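Local structure of penicillin-binding protein PbpB (Mycobacterium tuberculosis, 6KGU) at residues 279-284 with 432-437; 339-344 with 375-380; 346-351 with 394-399; 399-404 with 499-504. The protein is a peptidoglycan synthase that builds the cross-linked cell wall from lipid intermediates and is inactivated by beta-lactams such as the bound aztreonam. All blocks are in the same frame, centred on the assembly; numbering follows the deposited sequence.

Contact 1: 279-284 with 432-437; sequences VIEHGL and RVVSAQ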
loop_
_atom_site.group_PDB
_atom_site.type_symbol
_atom_site.label_atom_id
_atom_site.label_comp_id
_atom_site.label_asym_id
_atom_site.label_seq_id
_atom_site.Cartn_x
_atom_site.Cartn_y
_atom_site.Cartn_z
ATOM N N VAL A 279 15.655 2.471 -15.405
ATOM C CA VAL A 279 16.153 2.245 -16.756
ATOM C C VAL A 279 15.553 3.259 -17.732
ATOM O O VAL A 279 16.225 3.690 -18.677
ATOM C CB VAL A 279 15.900 0.772 -17.171
ATOM C CG1 VAL A 279 14.593 0.601 -17.922
ATOM C CG2 VAL A 279 17.056 0.221 -17.995
ATOM N N ILE A 280 14.307 3.693 -17.520
ATOM C CA ILE A 280 13.728 4.713 -18.393
ATOM C C ILE A 280 14.303 6.092 -18.069
ATOM O O ILE A 280 14.672 6.854 -18.972
ATOM C CB ILE A 280 12.186 4.718 -18.286
ATOM C CG1 ILE A 280 11.595 3.388 -18.762
ATOM C CG2 ILE A 280 11.590 5.920 -19.038
ATOM C CD1 ILE A 280 11.827 3.092 -20.244
ATOM N N GLU A 281 14.393 6.426 -16.771
ATOM C CA GLU A 281 14.815 7.771 -16.365
ATOM C C GLU A 281 16.229 8.089 -16.834
ATOM O O GLU A 281 16.530 9.228 -17.211
ATOM C CB GLU A 281 14.733 7.931 -14.844
ATOM C CG GLU A 281 15.331 9.234 -14.303
ATOM C CD GLU A 281 14.431 10.456 -14.478
ATOM O OE1 GLU A 281 13.292 10.322 -14.970
ATOM O OE2 GLU A 281 14.871 11.567 -14.102
ATOM N N HIS A 282 17.115 7.110 -16.807
ATOM C CA HIS A 282 18.468 7.345 -17.282
ATOM C C HIS A 282 18.630 7.061 -18.774
ATOM O O HIS A 282 19.758 7.047 -19.270
ATOM C CB HIS A 282 19.445 6.520 -16.456
ATOM C CG HIS A 282 19.399 6.850 -15.000
ATOM N ND1 HIS A 282 19.717 8.100 -14.517
ATOM C CD2 HIS A 282 19.045 6.108 -13.922
ATOM C CE1 HIS A 282 19.578 8.112 -13.202
ATOM N NE2 HIS A 282 19.157 6.921 -12.817
ATOM N N GLY A 283 17.533 6.873 -19.504
ATOM C CA GLY A 283 17.641 6.743 -20.948
ATOM C C GLY A 283 18.379 5.500 -21.394
ATOM O O GLY A 283 19.052 5.523 -22.423
ATOM N N LEU A 284 18.269 4.411 -20.635
ATOM C CA LEU A 284 18.985 3.171 -20.901
ATOM C C LEU A 284 18.156 2.169 -21.679
ATOM O O LEU A 284 18.691 1.137 -22.110
ATOM C CB LEU A 284 19.435 2.545 -19.576
ATOM C CG LEU A 284 20.356 3.492 -18.798
ATOM C CD1 LEU A 284 20.513 3.058 -17.341
ATOM C CD2 LEU A 284 21.729 3.571 -19.483
ATOM N N ARG A 432 11.007 14.570 -5.833
ATOM C CA ARG A 432 11.154 14.233 -7.245
ATOM C C ARG A 432 11.942 12.932 -7.373
ATOM O O ARG A 432 13.117 12.874 -6.997
ATOM C CB ARG A 432 11.852 15.390 -7.963
ATOM C CG ARG A 432 12.387 15.103 -9.383
ATOM C CD ARG A 432 11.280 14.953 -10.413
ATOM N NE ARG A 432 10.399 16.116 -10.493
ATOM C CZ ARG A 432 9.265 16.126 -11.182
ATOM N NH1 ARG A 432 8.876 15.032 -11.847
ATOM N NH2 ARG A 432 8.500 17.207 -11.192
ATOM N N VAL A 433 11.296 11.880 -7.875
ATOM C CA VAL A 433 11.927 10.573 -8.072
ATOM C C VAL A 433 12.369 10.378 -9.518
ATOM O O VAL A 433 13.495 9.965 -9.784
ATOM C CB VAL A 433 10.965 9.440 -7.642
ATOM C CG1 VAL A 433 11.623 8.079 -7.868
ATOM C CG2 VAL A 433 10.501 9.615 -6.189
ATOM N N VAL A 434 11.467 10.623 -10.462
ATOM C CA VAL A 434 11.758 10.583 -11.888
ATOM C C VAL A 434 11.007 11.740 -12.527
ATOM O O VAL A 434 10.142 12.356 -11.904
ATOM C CB VAL A 434 11.341 9.249 -12.545
ATOM C CG1 VAL A 434 12.118 8.086 -11.962
ATOM C CG2 VAL A 434 9.822 9.056 -12.408
ATOM N N SER A 435 11.324 12.020 -13.794
ATOM C CA SER A 435 10.642 13.112 -14.477
ATOM C C SER A 435 9.182 12.748 -14.750
ATOM O O SER A 435 8.778 11.578 -14.687
ATOM C CB SER A 435 11.340 13.461 -15.798
ATOM O OG SER A 435 11.132 12.457 -16.788
ATOM N N ALA A 436 8.383 13.778 -15.061
ATOM C CA ALA A 436 6.998 13.527 -15.463
ATOM C C ALA A 436 6.948 12.614 -16.676
ATOM O O ALA A 436 6.120 11.696 -16.744
ATOM C CB ALA A 436 6.280 14.843 -15.752
ATOM N N GLN A 437 7.863 12.825 -17.633
ATOM C CA GLN A 437 7.893 12.043 -18.858
ATOM C C GLN A 437 8.194 10.575 -18.571
ATOM O O GLN A 437 7.607 9.683 -19.187
ATOM C CB GLN A 437 8.911 12.652 -19.833
ATOM C CG GLN A 437 9.264 11.730 -20.991
ATOM C CD GLN A 437 8.115 11.591 -21.992
ATOM O OE1 GLN A 437 8.067 10.629 -22.749
ATOM N NE2 GLN A 437 7.178 12.511 -21.957
#
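Glu-281 reaches from the last turn of helix 272-281 to the residues that open helix 436-445. The polar part of the contact rests on one carboxylate oxygen. Ser-435 N donates to Glu-281 OE1 at 2.9 Å in a nearly straight bond (172°), meeting the oxygen on its syn side but 33° out of the carboxylate plane. The same OE1 also takes a hydrogen bond from Thr-438 OG1, so two donors at the start of helix 436-445 fix the carboxylate. Ser-435 is the N-cap of that helix, with OG turned to Thr-438 N; a negative charge set beside this helix start is probably favourable.

The apolar part involves Val-434. With CG trans to the backbone N (chi1 172°) and a bend at chi2, the Glu-281 side chain passes obliquely by this valine. CB of Glu-281 lies 3.9 Å from Val-434 CG1, and the carboxylate OE1 comes close to Val-434 CB, 3.3 Å away.

Gly-283 closes helix 272-281 in a Schellman motif, its N bonded to Ile-280 O while Leu-284 N reaches Val-279 O. Around this junction, Ile-280 packs on Thr-441 and Met-445 of helix 436-445, and Val-434 touches Met-344 of helix 338-347.

Contact 2: 339-344 with 375-380; sequences ERYYDM and STFANL
Thr-376 O is gripped by two backbone amides, Asn-379 N at 2.8 Å and Leu-380 N at 3.0 Å, and the tight turn so formed brings Phe-377 and Leu-380 together against Tyr-341 of helix 338-347. The two aromatic rings form an offset edge-to-face pair, with centroids 6.0 Å apart and planes at 64°. Phe-377 supplies the edge: its CE1 points at the root of the tyrosine, 3.7 Å from Tyr-341 CB and 3.9 Å from Tyr-341 CG, both near the phenylalanine plane.

The contact joins a helix of the transpeptidase domain to the loop that leads on towards helix 390-401; the side chain of Leu-380 lies about 9 Å from the bound aztreonam. A trans chi1 (-176°) carries the Tyr-341 ring off the helix and across to this loop, where CE2 meets Leu-380 CB at 4.0 Å. The phenol end of the ring comes close to the backbone, with OH 3.4 Å from Leu-380 O; that carbonyl accepts a hydrogen bond from Asn-271 ND2. Val-274 of helix 272-281 touches the Tyr-341 side chain as well, while Met-299 and Pro-338 pack on Phe-377.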
loop_
_atom_site.group_PDB
_atom_site.type_symbol
_atom_site.label_atom_id
_atom_site.label_comp_id
_atom_site.label_asym_id
_atom_site.label_seq_id
_atom_site.Cartn_x
_atom_site.Cartn_y
_atom_site.Cartn_z
ATOM N N GLU A 339 24.958 1.719 -8.134
ATOM C CA GLU A 339 24.865 3.039 -7.513
ATOM C C GLU A 339 23.582 3.758 -7.901
ATOM O O GLU A 339 22.862 4.276 -7.040
ATOM C CB GLU A 339 26.073 3.886 -7.903
ATOM C CG GLU A 339 27.329 3.550 -7.117
ATOM C CD GLU A 339 28.319 4.701 -7.098
ATOM O OE1 GLU A 339 28.567 5.293 -8.170
ATOM O OE2 GLU A 339 28.832 5.027 -6.004
ATOM N N ARG A 340 23.301 3.851 -9.200
ATOM C CA ARG A 340 22.078 4.526 -9.604
ATOM C C ARG A 340 20.856 3.738 -9.142
ATOM O O ARG A 340 19.843 4.327 -8.760
ATOM C CB ARG A 340 22.063 4.749 -11.117
ATOM C CG ARG A 340 23.001 5.871 -11.579
ATOM C CD ARG A 340 22.947 6.159 -13.090
ATOM N NE ARG A 340 23.292 4.989 -13.904
ATOM C CZ ARG A 340 23.558 5.042 -15.212
ATOM N NH1 ARG A 340 23.530 6.212 -15.847
ATOM N NH2 ARG A 340 23.850 3.932 -15.886
ATOM N N TYR A 341 20.941 2.406 -9.135
ATOM C CA TYR A 341 19.812 1.625 -8.650
ATOM C C TYR A 341 19.544 1.915 -7.175
ATOM O O TYR A 341 18.410 2.211 -6.785
ATOM C CB TYR A 341 20.041 0.135 -8.858
ATOM C CG TYR A 341 18.817 -0.619 -8.426
ATOM C CD1 TYR A 341 17.701 -0.700 -9.258
ATOM C CD2 TYR A 341 18.739 -1.187 -7.156
ATOM C CE1 TYR A 341 16.545 -1.358 -8.841
ATOM C CE2 TYR A 341 17.611 -1.843 -6.735
ATOM C CZ TYR A 341 16.506 -1.923 -7.571
ATOM O OH TYR A 341 15.375 -2.578 -7.129
ATOM N N TYR A 342 20.578 1.829 -6.336
ATOM C CA TYR A 342 20.381 2.111 -4.918
ATOM C C TYR A 342 19.884 3.536 -4.696
ATOM O O TYR A 342 19.055 3.781 -3.809
ATOM C CB TYR A 342 21.673 1.866 -4.142
ATOM C CG TYR A 342 21.552 2.175 -2.670
ATOM C CD1 TYR A 342 20.920 1.293 -1.810
ATOM C CD2 TYR A 342 22.085 3.340 -2.138
ATOM C CE1 TYR A 342 20.812 1.563 -0.463
ATOM C CE2 TYR A 342 21.985 3.623 -0.782
ATOM C CZ TYR A 342 21.351 2.725 0.047
ATOM O OH TYR A 342 21.241 2.987 1.393
ATOM N N ASP A 343 20.353 4.489 -5.502
ATOM C CA ASP A 343 19.870 5.855 -5.332
ATOM C C ASP A 343 18.375 5.932 -5.604
ATOM O O ASP A 343 17.643 6.646 -4.908
ATOM C CB ASP A 343 20.628 6.821 -6.244
ATOM C CG ASP A 343 20.254 8.276 -5.993
ATOM O OD1 ASP A 343 20.618 8.796 -4.923
ATOM O OD2 ASP A 343 19.605 8.903 -6.859
ATOM N N MET A 344 17.899 5.177 -6.594
ATOM C CA MET A 344 16.480 5.203 -6.930
ATOM C C MET A 344 15.639 4.569 -5.825
ATOM O O MET A 344 14.580 5.103 -5.468
ATOM C CB MET A 344 16.262 4.500 -8.273
ATOM C CG MET A 344 14.848 4.537 -8.775
ATOM S SD MET A 344 14.371 6.154 -9.359
ATOM C CE MET A 344 15.234 6.208 -10.923
ATOM N N SER A 375 26.150 -10.595 -4.163
ATOM C CA SER A 375 24.905 -11.102 -4.719
ATOM C C SER A 375 23.690 -10.219 -4.431
ATOM O O SER A 375 22.595 -10.526 -4.923
ATOM C CB SER A 375 24.640 -12.509 -4.182
ATOM O OG SER A 375 24.307 -12.454 -2.803
ATOM N N THR A 376 23.844 -9.154 -3.634
ATOM C CA THR A 376 22.740 -8.237 -3.353
ATOM C C THR A 376 22.110 -7.699 -4.630
ATOM O O THR A 376 20.880 -7.693 -4.778
ATOM C CB THR A 376 23.227 -7.059 -2.510
ATOM O OG1 THR A 376 24.016 -7.545 -1.425
ATOM C CG2 THR A 376 22.034 -6.273 -1.975
ATOM N N PHE A 377 22.945 -7.221 -5.559
ATOM C CA PHE A 377 22.437 -6.592 -6.769
ATOM C C PHE A 377 21.703 -7.577 -7.673
ATOM O O PHE A 377 20.888 -7.154 -8.498
ATOM C CB PHE A 377 23.579 -5.918 -7.535
ATOM C CG PHE A 377 23.110 -4.953 -8.603
ATOM C CD1 PHE A 377 22.110 -4.030 -8.331
ATOM C CD2 PHE A 377 23.675 -4.962 -9.870
ATOM C CE1 PHE A 377 21.690 -3.132 -9.301
ATOM C CE2 PHE A 377 23.258 -4.067 -10.849
ATOM C CZ PHE A 377 22.268 -3.150 -10.566
ATOM N N ALA A 378 21.967 -8.872 -7.544
ATOM C CA ALA A 378 21.184 -9.862 -8.264
ATOM C C ALA A 378 19.833 -10.138 -7.614
ATOM O O ALA A 378 19.023 -10.865 -8.196
ATOM C CB ALA A 378 21.961 -11.178 -8.371
ATOM N N ASN A 379 19.576 -9.600 -6.421
ATOM C CA ASN A 379 18.360 -9.896 -5.675
ATOM C C ASN A 379 17.428 -8.701 -5.540
ATOM O O ASN A 379 16.225 -8.828 -5.798
ATOM C CB ASN A 379 18.722 -10.432 -4.280
ATOM C CG ASN A 379 19.315 -11.835 -4.334
ATOM O OD1 ASN A 379 20.409 -12.072 -3.839
ATOM N ND2 ASN A 379 18.602 -12.758 -4.956
ATOM N N LEU A 380 17.951 -7.547 -5.111
ATOM C CA LEU A 380 17.113 -6.367 -4.885
ATOM C C LEU A 380 16.238 -5.991 -6.079
ATOM O O LEU A 380 15.043 -5.722 -5.872
ATOM C CB LEU A 380 17.986 -5.167 -4.484
ATOM C CG LEU A 380 18.686 -5.205 -3.130
ATOM C CD1 LEU A 380 19.277 -3.829 -2.800
ATOM C CD2 LEU A 380 17.730 -5.693 -2.033
#

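Contact 3: 346-351 with 394-399; sequences RKFGLG and TGMYQA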
loop_
_atom_site.group_PDB
_atom_site.type_symbol
_atom_site.label_atom_id
_atom_site.label_comp_id
_atom_site.label_asym_id
_atom_site.label_seq_id
_atom_site.Cartn_x
_atom_site.Cartn_y
_atom_site.Cartn_z
ATOM N N ARG A 346 16.238 4.608 -2.695
ATOM C CA ARG A 346 16.117 5.589 -1.620
ATOM C C ARG A 346 15.143 6.696 -1.988
ATOM O O ARG A 346 14.334 7.118 -1.153
ATOM C CB ARG A 346 17.494 6.172 -1.291
ATOM C CG ARG A 346 18.389 5.232 -0.512
ATOM C CD ARG A 346 18.228 5.481 0.974
ATOM N NE ARG A 346 17.928 4.247 1.688
ATOM C CZ ARG A 346 17.586 4.193 2.969
ATOM N NH1 ARG A 346 17.508 5.309 3.690
ATOM N NH2 ARG A 346 17.329 3.016 3.523
ATOM N N LYS A 347 15.191 7.178 -3.234
ATOM C CA LYS A 347 14.257 8.234 -3.616
ATOM C C LYS A 347 12.817 7.742 -3.534
ATOM O O LYS A 347 11.913 8.502 -3.170
ATOM C CB LYS A 347 14.568 8.766 -5.020
ATOM C CG LYS A 347 15.691 9.802 -5.064
ATOM C CD LYS A 347 15.760 10.543 -6.409
ATOM C CE LYS A 347 15.695 9.569 -7.594
ATOM N NZ LYS A 347 15.960 10.190 -8.954
ATOM N N PHE A 348 12.585 6.470 -3.874
ATOM C CA PHE A 348 11.253 5.899 -3.757
ATOM C C PHE A 348 10.817 5.714 -2.307
ATOM O O PHE A 348 9.682 5.278 -2.084
ATOM C CB PHE A 348 11.188 4.547 -4.491
ATOM C CG PHE A 348 10.765 4.649 -5.939
ATOM C CD1 PHE A 348 9.472 5.034 -6.278
ATOM C CD2 PHE A 348 11.655 4.349 -6.959
ATOM C CE1 PHE A 348 9.074 5.108 -7.627
ATOM C CE2 PHE A 348 11.276 4.422 -8.306
ATOM C CZ PHE A 348 9.984 4.804 -8.640
ATOM N N GLY A 349 11.692 5.979 -1.331
ATOM C CA GLY A 349 11.322 6.009 0.077
ATOM C C GLY A 349 11.460 4.705 0.833
ATOM O O GLY A 349 10.994 4.619 1.977
ATOM N N LEU A 350 12.092 3.693 0.249
ATOM C CA LEU A 350 12.217 2.411 0.925
ATOM C C LEU A 350 13.227 2.505 2.064
ATOM O O LEU A 350 14.162 3.307 2.031
ATOM C CB LEU A 350 12.624 1.330 -0.073
ATOM C CG LEU A 350 11.632 1.255 -1.247
ATOM C CD1 LEU A 350 11.980 0.104 -2.198
ATOM C CD2 LEU A 350 10.174 1.133 -0.740
ATOM N N GLY A 351 13.015 1.695 3.096
ATOM C CA GLY A 351 13.877 1.682 4.264
ATOM C C GLY A 351 13.658 2.825 5.232
ATOM O O GLY A 351 14.373 2.912 6.236
ATOM N N THR A 394 2.702 0.951 -1.659
ATOM C CA THR A 394 1.715 1.809 -2.301
ATOM C C THR A 394 2.271 3.208 -2.553
ATOM O O THR A 394 1.954 3.837 -3.568
ATOM C CB THR A 394 0.455 1.860 -1.436
ATOM O OG1 THR A 394 0.055 0.519 -1.125
ATOM C CG2 THR A 394 -0.673 2.540 -2.161
ATOM N N GLY A 395 3.105 3.712 -1.641
ATOM C CA GLY A 395 3.670 5.041 -1.823
ATOM C C GLY A 395 4.612 5.118 -3.011
ATOM O O GLY A 395 4.702 6.164 -3.668
ATOM N N MET A 396 5.301 4.013 -3.321
ATOM C CA MET A 396 6.141 3.949 -4.518
ATOM C C MET A 396 5.330 4.208 -5.770
ATOM O O MET A 396 5.754 4.957 -6.658
ATOM C CB MET A 396 6.811 2.578 -4.631
ATOM C CG MET A 396 7.983 2.364 -3.713
ATOM S SD MET A 396 9.190 1.261 -4.462
ATOM C CE MET A 396 8.353 -0.325 -4.424
ATOM N N TYR A 397 4.177 3.546 -5.884
ATOM C CA TYR A 397 3.359 3.698 -7.080
ATOM C C TYR A 397 2.687 5.066 -7.106
ATOM O O TYR A 397 2.387 5.590 -8.185
ATOM C CB TYR A 397 2.346 2.545 -7.159
ATOM C CG TYR A 397 3.020 1.265 -7.612
ATOM C CD1 TYR A 397 3.928 0.606 -6.786
ATOM C CD2 TYR A 397 2.786 0.735 -8.886
ATOM C CE1 TYR A 397 4.582 -0.566 -7.203
ATOM C CE2 TYR A 397 3.437 -0.421 -9.314
ATOM C CZ TYR A 397 4.335 -1.064 -8.465
ATOM O OH TYR A 397 4.980 -2.215 -8.865
ATOM N N GLN A 398 2.495 5.675 -5.932
ATOM C CA GLN A 398 1.989 7.045 -5.882
ATOM C C GLN A 398 2.953 8.016 -6.549
ATOM O O GLN A 398 2.524 8.974 -7.214
ATOM C CB GLN A 398 1.728 7.456 -4.429
ATOM C CG GLN A 398 1.119 8.845 -4.289
ATOM C CD GLN A 398 2.157 9.926 -4.320
ATOM O OE1 GLN A 398 3.326 9.691 -3.993
ATOM N NE2 GLN A 398 1.754 11.115 -4.740
ATOM N N ALA A 399 4.264 7.797 -6.375
ATOM C CA ALA A 399 5.253 8.667 -7.008
ATOM C C ALA A 399 5.083 8.664 -8.520
ATOM O O ALA A 399 5.138 9.714 -9.176
ATOM C CB ALA A 399 6.672 8.211 -6.645
#
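Met-396 of helix 390-401 is clasped between Phe-348 and Leu-350, which lie at the C-terminal end of helix 338-347 with Gly-349 between them. The tight part lies round its sulfur. Phe-348 CB and Leu-350 CD1 each come within 3.8 Å of Met-396 SD, and Leu-350 CD2 is 3.9 Å from it. The thioether crosses both side chains at about a right angle. Bends at chi2 and chi3 (chi3 -71°) fold the methionine into this place, and SD stands 4.6 Å from the centroid of the Phe-348 ring, obliquely placed at 36° off its normal, a Met-aromatic contact. The phenylalanine also turns its edge to the helix backbone, with CE1 3.5 Å from Met-396 O.

Further along the helix the fit is looser: Ala-399 adds only its CB methyl, 4.0 Å from Phe-348 CE1. Between Phe-348 and Leu-350, Gly-349 makes the Schellman turn, its N bonded to Arg-346 O; beyond it Gly-351 is already partly exposed. Val-274 of helix 272-281 touches both Phe-348 and Met-396. Cohesion here probably rests mainly on dispersion, and the weakly positive ring edge directed at Met-396 O may add a little.

Contact 4: 399-404 with 499-504; sequences AIANDG and AGIATA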
loop_
_atom_site.group_PDB
_atom_site.type_symbol
_atom_site.label_atom_id
_atom_site.label_comp_id
_atom_site.label_asym_id
_atom_site.label_seq_id
_atom_site.Cartn_x
_atom_site.Cartn_y
_atom_site.Cartn_z
ATOM N N ALA A 399 4.264 7.797 -6.375
ATOM C CA ALA A 399 5.253 8.667 -7.008
ATOM C C ALA A 399 5.083 8.664 -8.520
ATOM O O ALA A 399 5.138 9.714 -9.176
ATOM C CB ALA A 399 6.672 8.211 -6.645
ATOM N N ILE A 400 4.898 7.471 -9.088
ATOM C CA ILE A 400 4.741 7.327 -10.527
ATOM C C ILE A 400 3.382 7.855 -10.966
ATOM O O ILE A 400 3.246 8.457 -12.038
ATOM C CB ILE A 400 4.938 5.842 -10.893
ATOM C CG1 ILE A 400 6.410 5.446 -10.700
ATOM C CG2 ILE A 400 4.425 5.543 -12.304
ATOM C CD1 ILE A 400 7.375 6.255 -11.592
ATOM N N ALA A 401 2.354 7.630 -10.146
ATOM C CA ALA A 401 1.034 8.182 -10.436
ATOM C C ALA A 401 1.073 9.712 -10.494
ATOM O O ALA A 401 0.408 10.327 -11.333
ATOM C CB ALA A 401 0.043 7.725 -9.367
ATOM N N ASN A 402 1.847 10.338 -9.610
ATOM C CA ASN A 402 1.884 11.796 -9.511
ATOM C C ASN A 402 3.001 12.385 -10.368
ATOM O O ASN A 402 3.722 13.295 -9.939
ATOM C CB ASN A 402 2.026 12.203 -8.044
ATOM C CG ASN A 402 1.839 13.692 -7.822
ATOM O OD1 ASN A 402 0.951 14.325 -8.411
ATOM N ND2 ASN A 402 2.686 14.262 -6.968
ATOM N N ASP A 403 3.177 11.838 -11.581
ATOM C CA ASP A 403 4.082 12.404 -12.577
ATOM C C ASP A 403 5.506 12.485 -12.049
ATOM O O ASP A 403 6.246 13.421 -12.353
ATOM C CB ASP A 403 3.596 13.780 -13.057
ATOM C CG ASP A 403 2.610 13.666 -14.229
ATOM O OD1 ASP A 403 2.461 12.542 -14.763
ATOM O OD2 ASP A 403 1.996 14.681 -14.613
ATOM N N GLY A 404 5.890 11.489 -11.247
ATOM C CA GLY A 404 7.254 11.350 -10.777
ATOM C C GLY A 404 7.537 11.971 -9.426
ATOM O O GLY A 404 8.661 11.845 -8.932
ATOM N N ALA A 499 -0.058 -3.843 -6.868
ATOM C CA ALA A 499 -0.117 -2.396 -6.718
ATOM C C ALA A 499 -0.489 -1.834 -8.074
ATOM O O ALA A 499 0.076 -2.256 -9.085
ATOM C CB ALA A 499 1.212 -1.807 -6.236
ATOM N N GLY A 500 -1.453 -0.919 -8.105
ATOM C CA GLY A 500 -1.861 -0.380 -9.385
ATOM C C GLY A 500 -2.337 1.050 -9.265
ATOM O O GLY A 500 -2.449 1.612 -8.171
ATOM N N ILE A 501 -2.642 1.626 -10.422
ATOM C CA ILE A 501 -3.008 3.032 -10.556
ATOM C C ILE A 501 -4.269 3.103 -11.401
ATOM O O ILE A 501 -4.341 2.470 -12.461
ATOM C CB ILE A 501 -1.867 3.841 -11.206
ATOM C CG1 ILE A 501 -0.600 3.794 -10.322
ATOM C CG2 ILE A 501 -2.294 5.273 -11.496
ATOM C CD1 ILE A 501 0.693 4.258 -11.033
ATOM N N ALA A 502 -5.269 3.829 -10.913
ATOM C CA ALA A 502 -6.477 4.136 -11.687
ATOM C C ALA A 502 -6.547 5.652 -11.962
ATOM O O ALA A 502 -6.754 6.434 -11.034
ATOM C CB ALA A 502 -7.717 3.670 -10.941
ATOM N N THR A 503 -6.317 6.092 -13.198
ATOM C CA THR A 503 -5.845 5.283 -14.314
ATOM C C THR A 503 -4.514 5.834 -14.828
ATOM O O THR A 503 -4.036 6.868 -14.357
ATOM C CB THR A 503 -6.823 5.311 -15.483
ATOM O OG1 THR A 503 -6.928 6.666 -15.923
ATOM C CG2 THR A 503 -8.194 4.815 -15.061
ATOM N N ALA A 504 -3.959 5.175 -15.845
ATOM C CA ALA A 504 -2.657 5.587 -16.368
ATOM C C ALA A 504 -2.729 6.961 -17.019
ATOM O O ALA A 504 -1.812 7.779 -16.870
ATOM C CB ALA A 504 -2.140 4.560 -17.373
#
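Ile-501 sends its side chain from strand 493-502 onto the last turn of helix 390-401, where Ala-401 and Ile-400 receive it. The apolar contact is made chiefly by one methyl: CD1 of Ile-501 lies 3.9 Å from Ala-401 CB and 4.1 Å from Ile-400 CG2. A second branch of the isoleucine, Ile-501 CG2, reaches Ala-401 CB at 4.0 Å, so the small alanine methyl fits against both branches. Extended at chi2 (165°), Ile-501 drives CD1 up to the helix backbone, 3.9 Å from Ala-401 N. The two isoleucines cross at about a right angle.

This is helix-on-sheet packing within the penicillin-binding transpeptidase fold, in which helices cover an antiparallel sheet; strand 493-502 lies in that sheet between strands 509-516 and 473-483. The CG1 branch of Ile-400 leads away from the strand, and the side chain also packs on Ile-273 and Ser-277 of helix 272-281.

Polar bonds hold the ends of both segments from outside the contact. Arg-443 of helix 436-445 makes a salt bridge to Asp-403 OD1 and hydrogen bonds to Ile-400 O and Ala-504 O, thereby tying the helix end to the turn after the strand. That turn contains a cis peptide before Thr-503.

All four contacts lie in the transpeptidase domain. Along the chain, contacts 2 and 3 are nested inside the loop closed by contact 1 and cross each other, sharing helix 338-347; contact 4 follows both and crosses contact 1. Contacts 3 and 4 share helix 390-401 and Ala-399, with centres 12 Å apart, whereas contacts 2 and 4, the most distant pair, are 23 Å apart and do not touch. Residues 432-434 make several of the links between contact 1 and the others: Val-433 O meets Lys-347 NZ and Val-433 N meets Gly-404 O, while Leu-284 packs on Arg-340. Helices 272-281, 338-347, 390-401 and 436-445 are thus joined, with strand 493-502 of the antiparallel sheet.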